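Local coordinates for protein adenylyltransferase and sulfurtransferase uba4 (Chaetomium thermophilum, PDB 6YUB) that probably adenylates and then thiolates the C-terminal glycine of ubiquitin-like sulfur carriers, serving tRNA wobble thiolation and molybdenum cofactor biosynthesis, at residues V78-K83 with M87-S92; T95-I100 with P104-Y109. All coordinates share one frame; numbering follows the deposited sequence.

Interaction 1: residues V78-K83 with M87-S92; sequences VAHATK and MLKVDS
At the predicted ATP site of the adenylation domain, the N-terminal HesA/MoeB/ThiF-type part of the enzyme, the loop residue His80 leans its imidazole against Lys89 and Ser92 in the first turn of helix 89-100. The polar link is between His80 ND1 and Ser92 OG, 3.0 Å apart and noticeably bent at 137°; either atom could be the donor. Ser92 presents its hydroxyl by carrying OG anti to its own backbone nitrogen (chi1 173°), and OG approaches the imidazole obliquely. The same OG also bonds to Arg84 NE, so it is gripped from two residues of the preceding loop. Further round the ring, His80 CE1 comes 3.4 Å from Lys89 O, which sits at the ring edge near its plane. His80 NE2 meets the aliphatic part of Lys89, with CD 3.9 Å away, while its hydrogen-bond partner is Ala42 O. Lys89 then bends at chi3 (-88°) and carries NZ off to a salt bridge with Asp65, also predicted to bind ATP, leaving NZ 5.7 Å from His80 NE2. Replacing His80 by an alanine would probably leave Ser92 OG and Ala42 O without their imidazole partner and deprive the Lys89 methylenes of a wall to lie against. Leu88 is the N-cap of the helix, and its carbonyl O accepts Ser92 N at 2.9 Å, fixing the turn that bears the serine. Around the contact, His80 also packs on Leu74, on Leu93 of the same helix and on Cys47 of helix 46-56. Val78, Ala81 and Thr82 reach another protein chain, so the loop runs from the start of helix 89-100 and the side of helix 46-56 out to the interchain surface.

Interaction 2: residues T95-I100 with P104-Y109; sequences THLIEI and PVYVPY
The Tyr106 ring lies obliquely against Leu97 and Ile98, while Pro104 C, just ahead of the strand, sits over one face, offset toward the rim. Both come from the same side of the ring plane, opposite Pro104 C: Leu97 at the CE1 flank, CB 3.6 Å from Tyr106 CE1 and CD1 beside the same carbon, and Ile98 at the CE2 flank, CG1 3.8 Å from Tyr106 CE2. His96 has Ile100 CG1 over one face and Glu99 OE1 in plane at its edge, where His96 ND1 makes a weak but nearly straight hydrogen bond to that oxygen (3.3 Å, 166°); its ring also stacks with a side chain of another protein chain. Helix 89-100 and strand 105-109 close a beta-alpha-beta crossover of the Rossmann-like sheet: strand 60-64 precedes the helix, and strand 105-109 returns parallel to strand 60-64, next to it, at the sheet edge within this chain. With CG anti to the carbonyl carbon (chi1 -59°), Tyr106 reaches from the strand to the helix. Its OH passes 3.4 Å from Leu97 O but gives its hydrogen bond to Asn101 O, just past the helix. Leu97 also packs on Ala50 and Ala54 of helix 46-56, and Tyr106 shares Ala54.

Helix 89-100 serves both contacts: interaction 1 fixes its first turn to the loop leading into it, and interaction 2 lays its last turns on the edge strand that follows. Their centres are about 12 Å apart, and they meet where Val90 packs on Pro108 and Ala79 O lies against His96 CB. Interaction 1 is buried and polar, built on a histidine-serine hydrogen bond beside residues predicted to bind ATP. Interaction 2 is only partly buried and almost wholly apolar: Leu97 is buried, Ile98 exposed and Tyr106 partly exposed. The loop of the first and the helix of the second both also reach another protein chain.

Interaction 1: residues V78-K83 with M87-S92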
loop_
_atom_site.group_PDB
_atom_site.type_symbol
_atom_site.label_atom_id
_atom_site.label_comp_id
_atom_site.label_asym_id
_atom_site.label_seq_id
_atom_site.Cartn_x
_atom_site.Cartn_y
_atom_site.Cartn_z
ATOM N N VAL B 78 14.352 -6.031 -4.455
ATOM C CA VAL B 78 15.058 -4.961 -5.158
ATOM C C VAL B 78 16.320 -4.490 -4.454
ATOM O O VAL B 78 17.045 -3.656 -5.006
ATOM C CB VAL B 78 14.118 -3.761 -5.375
ATOM C CG1 VAL B 78 12.888 -4.187 -6.168
ATOM C CG2 VAL B 78 13.707 -3.142 -4.044
ATOM N N ALA B 79 16.608 -4.998 -3.258
ATOM C CA ALA B 79 17.874 -4.692 -2.608
ATOM C C ALA B 79 19.022 -5.547 -3.131
ATOM O O ALA B 79 20.176 -5.308 -2.756
ATOM C CB ALA B 79 17.754 -4.871 -1.091
ATOM N N HIS B 80 18.737 -6.523 -3.985
ATOM C CA HIS B 80 19.750 -7.397 -4.553
ATOM C C HIS B 80 20.167 -6.891 -5.932
ATOM O O HIS B 80 19.530 -6.015 -6.526
ATOM C CB HIS B 80 19.231 -8.833 -4.639
ATOM C CG HIS B 80 18.910 -9.440 -3.307
ATOM N ND1 HIS B 80 19.738 -9.312 -2.212
ATOM C CD2 HIS B 80 17.849 -10.173 -2.891
ATOM C CE1 HIS B 80 19.201 -9.940 -1.180
ATOM N NE2 HIS B 80 18.054 -10.471 -1.566
ATOM N N ALA B 81 21.259 -7.458 -6.437
ATOM C CA ALA B 81 21.828 -7.057 -7.715
ATOM C C ALA B 81 21.969 -8.273 -8.616
ATOM O O ALA B 81 22.077 -9.408 -8.141
ATOM C CB ALA B 81 23.192 -6.381 -7.537
ATOM N N THR B 82 21.956 -8.022 -9.927
ATOM C CA THR B 82 22.112 -9.106 -10.889
ATOM C C THR B 82 23.489 -9.752 -10.774
ATOM O O THR B 82 23.625 -10.970 -10.919
ATOM C CB THR B 82 21.883 -8.583 -12.309
ATOM O OG1 THR B 82 20.554 -8.059 -12.414
ATOM C CG2 THR B 82 22.069 -9.697 -13.336
ATOM N N LYS B 83 24.526 -8.948 -10.522
ATOM C CA LYS B 83 25.874 -9.487 -10.390
ATOM C C LYS B 83 26.080 -10.231 -9.077
ATOM O O LYS B 83 27.119 -10.870 -8.906
ATOM C CB LYS B 83 26.908 -8.365 -10.510
ATOM C CG LYS B 83 26.838 -7.597 -11.817
ATOM N N MET B 87 25.016 -15.379 -4.647
ATOM C CA MET B 87 25.485 -15.009 -3.322
ATOM C C MET B 87 24.359 -15.170 -2.307
ATOM O O MET B 87 23.172 -15.099 -2.644
ATOM C CB MET B 87 25.992 -13.567 -3.331
ATOM C CG MET B 87 26.526 -13.069 -1.998
ATOM S SD MET B 87 26.787 -11.275 -1.994
ATOM C CE MET B 87 28.018 -11.103 -3.287
ATOM N N LEU B 88 24.744 -15.408 -1.054
ATOM C CA LEU B 88 23.782 -15.443 0.034
ATOM C C LEU B 88 22.971 -14.151 0.061
ATOM O O LEU B 88 23.515 -13.052 -0.085
ATOM C CB LEU B 88 24.501 -15.640 1.366
ATOM C CG LEU B 88 25.169 -16.993 1.605
ATOM C CD1 LEU B 88 25.891 -17.003 2.943
ATOM C CD2 LEU B 88 24.147 -18.112 1.542
ATOM N N LYS B 89 21.653 -14.294 0.240
ATOM C CA LYS B 89 20.792 -13.119 0.319
ATOM C C LYS B 89 21.240 -12.180 1.430
ATOM O O LYS B 89 21.297 -10.958 1.230
ATOM C CB LYS B 89 19.342 -13.551 0.538
ATOM C CG LYS B 89 18.711 -14.247 -0.663
ATOM C CD LYS B 89 17.192 -14.123 -0.641
ATOM C CE LYS B 89 16.541 -15.248 0.135
ATOM N NZ LYS B 89 15.138 -14.912 0.525
ATOM N N VAL B 90 21.583 -12.727 2.597
ATOM C CA VAL B 90 21.968 -11.893 3.729
ATOM C C VAL B 90 23.176 -11.030 3.378
ATOM O O VAL B 90 23.237 -9.847 3.744
ATOM C CB VAL B 90 22.234 -12.772 4.965
ATOM C CG1 VAL B 90 23.368 -13.752 4.705
ATOM C CG2 VAL B 90 22.540 -11.905 6.172
ATOM N N ASP B 91 24.155 -11.603 2.666
ATOM C CA ASP B 91 25.347 -10.845 2.304
ATOM C C ASP B 91 25.048 -9.834 1.202
ATOM O O ASP B 91 25.563 -8.711 1.228
ATOM C CB ASP B 91 26.461 -11.798 1.863
ATOM C CG ASP B 91 27.066 -12.569 3.021
ATOM O OD1 ASP B 91 27.296 -11.962 4.090
ATOM O OD2 ASP B 91 27.312 -13.783 2.867
ATOM N N SER B 92 24.227 -10.215 0.219
ATOM C CA SER B 92 23.873 -9.288 -0.850
ATOM C C SER B 92 23.052 -8.121 -0.316
ATOM O O SER B 92 23.220 -6.983 -0.766
ATOM C CB SER B 92 23.102 -10.028 -1.943
ATOM O OG SER B 92 22.611 -9.136 -2.921
#

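Interaction 2: residues T95-I100 with P104-Y109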
loop_
_atom_site.group_PDB
_atom_site.type_symbol
_atom_site.label_atom_id
_atom_site.label_comp_id
_atom_site.label_asym_id
_atom_site.label_seq_id
_atom_site.Cartn_x
_atom_site.Cartn_y
_atom_site.Cartn_z
ATOM N N THR B 95 25.238 -5.712 1.672
ATOM C CA THR B 95 26.055 -4.907 0.770
ATOM C C THR B 95 25.331 -3.616 0.400
ATOM O O THR B 95 25.940 -2.542 0.369
ATOM C CB THR B 95 26.408 -5.698 -0.491
ATOM O OG1 THR B 95 27.249 -6.804 -0.149
ATOM C CG2 THR B 95 27.126 -4.806 -1.497
ATOM N N HIS B 96 24.026 -3.703 0.130
ATOM C CA HIS B 96 23.246 -2.520 -0.218
ATOM C C HIS B 96 22.938 -1.671 1.009
ATOM O O HIS B 96 22.910 -0.439 0.922
ATOM C CB HIS B 96 21.952 -2.941 -0.916
ATOM C CG HIS B 96 21.054 -1.798 -1.274
ATOM N ND1 HIS B 96 21.457 -0.758 -2.084
ATOM C CD2 HIS B 96 19.767 -1.536 -0.936
ATOM C CE1 HIS B 96 20.458 0.097 -2.228
ATOM N NE2 HIS B 96 19.422 -0.355 -1.546
ATOM N N LEU B 97 22.702 -2.301 2.159
ATOM C CA LEU B 97 22.478 -1.531 3.378
ATOM C C LEU B 97 23.707 -0.702 3.727
ATOM O O LEU B 97 23.593 0.471 4.090
ATOM C CB LEU B 97 22.112 -2.462 4.534
ATOM C CG LEU B 97 20.864 -3.325 4.343
ATOM C CD1 LEU B 97 20.633 -4.204 5.570
ATOM C CD2 LEU B 97 19.634 -2.481 4.057
ATOM N N ILE B 98 24.896 -1.301 3.626
ATOM C CA ILE B 98 26.128 -0.562 3.888
ATOM C C ILE B 98 26.249 0.625 2.940
ATOM O O ILE B 98 26.740 1.692 3.322
ATOM C CB ILE B 98 27.341 -1.505 3.788
ATOM C CG1 ILE B 98 27.363 -2.442 5.004
ATOM C CG2 ILE B 98 28.638 -0.710 3.684
ATOM C CD1 ILE B 98 28.316 -3.602 4.868
ATOM N N GLU B 99 25.793 0.464 1.694
ATOM C CA GLU B 99 25.761 1.592 0.774
ATOM C C GLU B 99 24.852 2.697 1.292
ATOM O O GLU B 99 25.215 3.881 1.254
ATOM C CB GLU B 99 25.298 1.134 -0.609
ATOM C CG GLU B 99 26.312 0.287 -1.364
ATOM C CD GLU B 99 25.840 -0.065 -2.764
ATOM O OE1 GLU B 99 24.625 -0.273 -2.949
ATOM O OE2 GLU B 99 26.684 -0.121 -3.685
ATOM N N ILE B 100 23.661 2.328 1.784
ATOM C CA ILE B 100 22.705 3.318 2.261
ATOM C C ILE B 100 23.255 4.041 3.483
ATOM O O ILE B 100 23.160 5.272 3.600
ATOM C CB ILE B 100 21.356 2.644 2.578
ATOM C CG1 ILE B 100 20.719 2.098 1.300
ATOM C CG2 ILE B 100 20.421 3.626 3.290
ATOM C CD1 ILE B 100 19.483 1.258 1.555
ATOM N N PRO B 104 25.413 1.833 11.016
ATOM C CA PRO B 104 24.856 0.744 11.828
ATOM C C PRO B 104 25.704 -0.516 11.743
ATOM O O PRO B 104 26.462 -0.732 10.797
ATOM C CB PRO B 104 23.463 0.508 11.223
ATOM C CG PRO B 104 23.183 1.698 10.374
ATOM C CD PRO B 104 24.520 2.188 9.897
ATOM N N VAL B 105 25.551 -1.362 12.757
ATOM C CA VAL B 105 26.182 -2.678 12.778
ATOM C C VAL B 105 25.204 -3.691 12.197
ATOM O O VAL B 105 24.040 -3.761 12.619
ATOM C CB VAL B 105 26.596 -3.069 14.206
ATOM C CG1 VAL B 105 27.164 -4.484 14.225
ATOM C CG2 VAL B 105 27.605 -2.078 14.759
ATOM N N TYR B 106 25.671 -4.473 11.227
ATOM C CA TYR B 106 24.850 -5.484 10.567
ATOM C C TYR B 106 25.331 -6.865 10.983
ATOM O O TYR B 106 26.523 -7.158 10.898
ATOM C CB TYR B 106 24.905 -5.321 9.046
ATOM C CG TYR B 106 24.434 -3.959 8.584
ATOM C CD1 TYR B 106 23.081 -3.646 8.547
ATOM C CD2 TYR B 106 25.340 -2.981 8.194
ATOM C CE1 TYR B 106 22.642 -2.404 8.133
ATOM C CE2 TYR B 106 24.909 -1.732 7.775
ATOM C CZ TYR B 106 23.556 -1.451 7.752
ATOM O OH TYR B 106 23.108 -0.211 7.339
ATOM N N VAL B 107 24.407 -7.700 11.443
ATOM C CA VAL B 107 24.721 -9.012 11.982
ATOM C C VAL B 107 24.038 -10.062 11.115
ATOM O O VAL B 107 22.830 -10.275 11.210
ATOM C CB VAL B 107 24.279 -9.137 13.454
ATOM C CG1 VAL B 107 24.738 -10.466 14.031
ATOM C CG2 VAL B 107 24.818 -7.976 14.269
ATOM N N PRO B 108 24.783 -10.744 10.250
ATOM C CA PRO B 108 24.163 -11.770 9.405
ATOM C C PRO B 108 24.100 -13.132 10.081
ATOM O O PRO B 108 25.018 -13.556 10.784
ATOM C CB PRO B 108 25.090 -11.806 8.183
ATOM C CG PRO B 108 26.440 -11.488 8.757
ATOM C CD PRO B 108 26.202 -10.521 9.899
ATOM N N TYR B 109 22.973 -13.808 9.883
ATOM C CA TYR B 109 22.809 -15.211 10.251
ATOM C C TYR B 109 22.715 -15.982 8.937
ATOM O O TYR B 109 21.660 -15.998 8.292
ATOM C CB TYR B 109 21.576 -15.429 11.123
ATOM C CG TYR B 109 21.664 -14.810 12.501
ATOM C CD1 TYR B 109 21.341 -13.475 12.699
ATOM C CD2 TYR B 109 22.058 -15.562 13.605
ATOM C CE1 TYR B 109 21.412 -12.900 13.952
ATOM C CE2 TYR B 109 22.132 -14.994 14.867
ATOM C CZ TYR B 109 21.804 -13.659 15.033
ATOM O OH TYR B 109 21.871 -13.080 16.279
#